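PDB 5IZS: designed protein 5L6HC3_1 from Synthetic construct, which is a de novo designed helical hairpin that assembles into a homotrimer, in a design series whose assembly specificity relies on modular hydrogen-bond networks. Local coordinates for residues C[22-27]-C[64-69]. Residues are numbered along the deposited sequence; the frame is centred on the assembly and turned at random.
Sequences LEAVAR and EEAEEE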
ATOM      1  N   LEU C  22       2.434  -2.562   5.166  1.00 28.27           N
ATOM      2  CA  LEU C  22       1.405  -3.522   4.786  1.00 29.69           C
ATOM      3  C   LEU C  22       0.216  -3.406   5.730  1.00 29.98           C
ATOM      4  O   LEU C  22      -0.939  -3.479   5.307  1.00 34.42           O
ATOM      5  CB  LEU C  22       1.952  -4.948   4.801  1.00 25.13           C
ATOM      6  CG  LEU C  22       0.967  -6.023   4.335  1.00 21.96           C
ATOM      7  CD1 LEU C  22       0.581  -5.801   2.878  1.00 16.26           C
ATOM      8  CD2 LEU C  22       1.546  -7.417   4.540  1.00 19.61           C
ATOM      9  N   GLU C  23       0.515  -3.221   7.013  1.00 23.01           N
ATOM     10  CA  GLU C  23      -0.508  -3.018   8.028  1.00 24.63           C
ATOM     11  C   GLU C  23      -1.316  -1.760   7.722  1.00 26.78           C
ATOM     12  O   GLU C  23      -2.528  -1.726   7.929  1.00 30.63           O
ATOM     13  CB  GLU C  23       0.127  -2.925   9.415  1.00 32.04           C
ATOM     14  CG  GLU C  23      -0.859  -2.687  10.540  1.00 42.94           C
ATOM     15  CD  GLU C  23      -0.189  -2.680  11.897  1.00 71.71           C
ATOM     16  OE1 GLU C  23       0.556  -3.637  12.194  1.00 69.81           O
ATOM     17  OE2 GLU C  23      -0.402  -1.715  12.662  1.00 71.06           O
ATOM     18  N   ALA C  24      -0.637  -0.737   7.210  1.00 21.63           N
ATOM     19  CA  ALA C  24      -1.294   0.500   6.803  1.00 20.05           C
ATOM     20  C   ALA C  24      -2.212   0.257   5.609  1.00 22.52           C
ATOM     21  O   ALA C  24      -3.355   0.708   5.588  1.00 28.96           O
ATOM     22  CB  ALA C  24      -0.259   1.568   6.472  1.00 21.26           C
ATOM     23  N   VAL C  25      -1.702  -0.475   4.625  1.00 20.43           N
ATOM     24  CA  VAL C  25      -2.465  -0.810   3.429  1.00 24.80           C
ATOM     25  C   VAL C  25      -3.689  -1.659   3.767  1.00 23.31           C
ATOM     26  O   VAL C  25      -4.771  -1.450   3.218  1.00 24.16           O
ATOM     27  CB  VAL C  25      -1.580  -1.548   2.403  1.00 28.37           C
ATOM     28  CG1 VAL C  25      -2.417  -2.406   1.469  1.00 23.47           C
ATOM     29  CG2 VAL C  25      -0.736  -0.549   1.625  1.00 31.41           C
ATOM     30  N   ALA C  26      -3.513  -2.604   4.685  1.00 26.19           N
ATOM     31  CA  ALA C  26      -4.607  -3.461   5.129  1.00 27.13           C
ATOM     32  C   ALA C  26      -5.717  -2.658   5.805  1.00 28.16           C
ATOM     33  O   ALA C  26      -6.901  -2.887   5.552  1.00 29.54           O
ATOM     34  CB  ALA C  26      -4.084  -4.535   6.070  1.00 38.80           C
ATOM     35  N   ARG C  27      -5.325  -1.714   6.659  1.00 28.55           N
ATOM     36  CA  ARG C  27      -6.283  -0.869   7.372  1.00 30.60           C
ATOM     37  C   ARG C  27      -7.050   0.037   6.416  1.00 25.25           C
ATOM     38  O   ARG C  27      -8.260   0.206   6.548  1.00 19.97           O
ATOM     39  CB  ARG C  27      -5.579  -0.017   8.432  1.00 36.39           C
ATOM     40  CG  ARG C  27      -5.440  -0.687   9.793  1.00 41.53           C
ATOM     41  CD  ARG C  27      -4.568   0.145  10.729  1.00 46.80           C
ATOM     42  NE  ARG C  27      -5.338   1.097  11.526  1.00 51.10           N
ATOM     43  CZ  ARG C  27      -4.825   2.196  12.073  1.00 54.88           C
ATOM     44  NH1 ARG C  27      -3.543   2.491  11.891  1.00 55.76           N
ATOM     45  NH2 ARG C  27      -5.593   3.006  12.790  1.00 58.57           N
ATOM     46  N   GLU C  64      -0.009   9.200   7.926  1.00 30.42           N
ATOM     47  CA  GLU C  64       0.923   9.961   8.755  1.00 33.11           C
ATOM     48  C   GLU C  64       1.602   9.078   9.804  1.00 29.92           C
ATOM     49  O   GLU C  64       2.779   9.269  10.114  1.00 27.63           O
ATOM     50  CB  GLU C  64       0.204  11.129   9.427  1.00 36.89           C
ATOM     51  CG  GLU C  64       0.108  12.359   8.542  1.00 42.68           C
ATOM     52  CD  GLU C  64      -0.952  13.333   9.004  1.00 48.67           C
ATOM     53  OE1 GLU C  64      -1.624  13.051  10.018  1.00 47.10           O
ATOM     54  OE2 GLU C  64      -1.119  14.382   8.346  1.00 51.67           O
ATOM     55  N   GLU C  65       0.862   8.110  10.338  1.00 27.23           N
ATOM     56  CA  GLU C  65       1.435   7.130  11.258  1.00 26.79           C
ATOM     57  C   GLU C  65       2.549   6.343  10.575  1.00 22.80           C
ATOM     58  O   GLU C  65       3.575   6.044  11.184  1.00 22.01           O
ATOM     59  CB  GLU C  65       0.361   6.172  11.778  1.00 24.40           C
ATOM     60  CG  GLU C  65      -0.539   6.761  12.849  1.00 32.44           C
ATOM     61  CD  GLU C  65      -1.740   5.882  13.159  1.00 42.92           C
ATOM     62  OE1 GLU C  65      -1.723   4.687  12.795  1.00 44.46           O
ATOM     63  OE2 GLU C  65      -2.708   6.394  13.760  1.00 46.78           O
ATOM     64  N   ALA C  66       2.346   6.028   9.300  1.00 23.61           N
ATOM     65  CA  ALA C  66       3.324   5.262   8.533  1.00 19.48           C
ATOM     66  C   ALA C  66       4.531   6.115   8.151  1.00 22.86           C
ATOM     67  O   ALA C  66       5.665   5.634   8.154  1.00 22.43           O
ATOM     68  CB  ALA C  66       2.676   4.672   7.290  1.00 20.57           C
ATOM     69  N   GLU C  67       4.277   7.379   7.822  1.00 21.58           N
ATOM     70  CA  GLU C  67       5.340   8.335   7.518  1.00 29.50           C
ATOM     71  C   GLU C  67       6.250   8.526   8.726  1.00 30.74           C
ATOM     72  O   GLU C  67       7.458   8.712   8.589  1.00 30.42           O
ATOM     73  CB  GLU C  67       4.757   9.683   7.091  1.00 37.64           C
ATOM     74  CG  GLU C  67       4.040   9.673   5.753  1.00 42.57           C
ATOM     75  CD  GLU C  67       3.240  10.939   5.511  1.00 46.63           C
ATOM     76  OE1 GLU C  67       3.031  11.707   6.473  1.00 50.72           O
ATOM     77  OE2 GLU C  67       2.821  11.166   4.356  1.00 45.75           O
ATOM     78  N   GLU C  68       5.656   8.465   9.913  1.00 29.81           N
ATOM     79  CA  GLU C  68       6.384   8.689  11.151  1.00 35.25           C
ATOM     80  C   GLU C  68       7.299   7.511  11.476  1.00 30.43           C
ATOM     81  O   GLU C  68       8.414   7.694  11.961  1.00 25.12           O
ATOM     82  CB  GLU C  68       5.404   8.941  12.296  1.00 44.26           C
ATOM     83  CG  GLU C  68       6.050   9.565  13.515  1.00 59.13           C
ATOM     84  CD  GLU C  68       7.027  10.661  13.147  1.00 68.75           C
ATOM     85  OE1 GLU C  68       6.656  11.570  12.372  1.00 72.94           O
ATOM     86  OE2 GLU C  68       8.173  10.611  13.631  1.00 74.97           O
ATOM     87  N   GLU C  69       6.819   6.306  11.190  1.00 30.00           N
ATOM     88  CA  GLU C  69       7.592   5.084  11.378  1.00 29.35           C
ATOM     89  C   GLU C  69       8.777   5.029  10.410  1.00 26.63           C
ATOM     90  O   GLU C  69       9.843   4.511  10.743  1.00 28.04           O
ATOM     91  CB  GLU C  69       6.682   3.867  11.206  1.00 30.21           C
ATOM     92  CG  GLU C  69       7.337   2.627  10.630  1.00 37.60           C
ATOM     93  CD  GLU C  69       8.084   1.805  11.663  1.00 45.72           C
ATOM     94  OE1 GLU C  69       8.547   2.371  12.677  1.00 52.50           O
ATOM     95  OE2 GLU C  69       8.201   0.579  11.461  1.00 44.08           O
TER
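Arg27 and Glu65 meet across the gap between two helices of the same chain through a single charged hydrogen bond. Followed outward from CB, the Arg27 chain runs extended to CD and then bends about the CG-CD bond (chi3 91°), a turn that brings the guanidinium round to the carboxylate. CZ stays 4.0 Å from Glu65 OE1, and NH1 makes the contact, 3.0 Å from Glu65 OE1. The N-H...O angle of 157° and an acceptor lying practically in the guanidinium plane identify an edge-on bond, received on the syn side of the carboxylate. The two planes are 18° apart, yet OE1 alone is engaged, so this is not a two-pronged pairing. The Arg27 side chain also rests on Ile62, one turn before Glu65. Glu65 has CG anti to its carbonyl carbon and then extends to reach across. With an alanine at Glu65, Arg27 would probably lose this carboxylate mate and its guanidinium be freer to swing toward solvent. Deeper in, Ala24 CB and Ala66 CB touch at 4.3 Å, where the CA atoms come within 6.9 Å: small side chains permit the close approach. Helices 6-41 and 45-82, antiparallel arms of one hairpin, are thus joined by a buried alanine contact with a salt bridge at its outer margin, while Ala66 also packs on Leu22 of the third subunit and Val25 packs on Val25 of that third subunit.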